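Local coordinates for hypothetical protein (Legionella pneumophila subsp. pneumophila, PDB 4G2A), which is of unknown function but, with a DUF4424 region and a YARHG domain, is thought to be a nutrient-binding protein, at residues G32-L35 with M40-S43. Sequence-based numbering, arbitrary orientation.
Sequences GKNL and MNGS
Lys33 and Ser43 face each other as an antiparallel hydrogen-bonded pair. Lys33 N donates to Ser43 O at 3.0 Å, and Ser43 N returns a bond to Lys33 O, also 3.0 Å. The Asn34 side chain runs outward from here. Its CB sits 3.8 Å from Asn41 OD1, a carbonyl oxygen buried here without a polar partner. CG lies anti to the carbonyl carbon (chi1 -57°), which carries the amide to the water between the two segments. At the tip, ND2 gives a hydrogen to this water at 2.6 Å; the water in turn donates to Asn41 O at 2.7 Å and is also hydrogen-bonded to Ser43 OG. This is the loop end of a beta hairpin: past the Lys33–Ser43 pair, strands 21-33 and 43-54 give way to the connecting loop, within the DUF4424 region, and Asn34 with positive phi (54°) turns the chain off the strand. Gly42 CA lies against the chain where it turns, 3.4 Å from Lys33 O in a CA-H...O contact. On the other side of the pair, Leu35 CD2 comes to 4.1 Å from Ser43 O, while the leucine also packs on the loop residues Pro181 and Thr183 and on Ala147 of strand 136-150.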
loop_
_atom_site.group_PDB
_atom_site.type_symbol
_atom_site.label_atom_id
_atom_site.label_comp_id
_atom_site.label_asym_id
_atom_site.label_seq_id
_atom_site.Cartn_x
_atom_site.Cartn_y
_atom_site.Cartn_z
ATOM N N GLY A 32 0.477 -7.432 3.114
ATOM C CA GLY A 32 1.526 -7.438 2.091
ATOM C C GLY A 32 2.202 -8.779 1.874
ATOM O O GLY A 32 2.341 -9.571 2.803
ATOM N N LYS A 33 2.633 -9.024 0.631
ATOM C CA LYS A 33 3.365 -10.205 0.173
ATOM C C LYS A 33 4.399 -9.744 -0.837
ATOM O O LYS A 33 4.061 -8.912 -1.680
ATOM C CB LYS A 33 2.393 -11.211 -0.461
ATOM C CG LYS A 33 2.969 -12.596 -0.729
ATOM C CD LYS A 33 1.917 -13.512 -1.378
ATOM C CE LYS A 33 2.482 -14.890 -1.653
ATOM N NZ LYS A 33 1.556 -15.747 -2.450
ATOM N N ASN A 34 5.662 -10.246 -0.736
ATOM C CA ASN A 34 6.795 -9.960 -1.640
ATOM C C ASN A 34 7.103 -8.462 -1.826
ATOM O O ASN A 34 7.576 -8.087 -2.905
ATOM C CB ASN A 34 6.538 -10.566 -3.039
ATOM C CG ASN A 34 6.293 -12.043 -3.083
ATOM O OD1 ASN A 34 6.982 -12.820 -2.435
ATOM N ND2 ASN A 34 5.314 -12.464 -3.876
ATOM N N LEU A 35 6.872 -7.618 -0.798
ATOM C CA LEU A 35 7.077 -6.168 -0.928
ATOM C C LEU A 35 8.546 -5.755 -0.999
ATOM O O LEU A 35 8.824 -4.667 -1.492
ATOM C CB LEU A 35 6.398 -5.392 0.217
ATOM C CG LEU A 35 4.875 -5.461 0.321
ATOM C CD1 LEU A 35 4.422 -4.807 1.584
ATOM C CD2 LEU A 35 4.233 -4.733 -0.804
HETATM N N MSE A 40 9.683 -6.215 -8.148
HETATM C CA MSE A 40 8.503 -5.344 -7.997
HETATM C C MSE A 40 7.220 -6.115 -8.290
HETATM O O MSE A 40 6.319 -5.628 -8.981
HETATM C CB MSE A 40 8.604 -4.066 -8.863
HETATM C CG MSE A 40 9.895 -3.269 -8.679
HETATM SE SE MSE A 40 10.472 -2.989 -6.828
HETATM C CE MSE A 40 8.908 -2.144 -6.073
ATOM N N ASN A 41 7.141 -7.327 -7.733
ATOM C CA ASN A 41 5.992 -8.203 -7.907
ATOM C C ASN A 41 5.233 -8.340 -6.565
ATOM O O ASN A 41 4.578 -9.349 -6.291
ATOM C CB ASN A 41 6.431 -9.566 -8.507
ATOM C CG ASN A 41 7.355 -10.387 -7.642
ATOM O OD1 ASN A 41 7.814 -9.958 -6.582
ATOM N ND2 ASN A 41 7.622 -11.607 -8.073
ATOM N N GLY A 42 5.297 -7.280 -5.776
ATOM C CA GLY A 42 4.590 -7.188 -4.508
ATOM C C GLY A 42 3.089 -7.087 -4.688
ATOM O O GLY A 42 2.584 -6.680 -5.748
ATOM N N SER A 43 2.362 -7.488 -3.648
ATOM C CA SER A 43 0.912 -7.463 -3.657
ATOM C C SER A 43 0.370 -7.127 -2.273
ATOM O O SER A 43 1.076 -7.234 -1.271
ATOM C CB SER A 43 0.354 -8.808 -4.126
ATOM O OG SER A 43 0.945 -9.905 -3.441
HETATM O O HOH W 1 3.296 -10.935 -4.514
#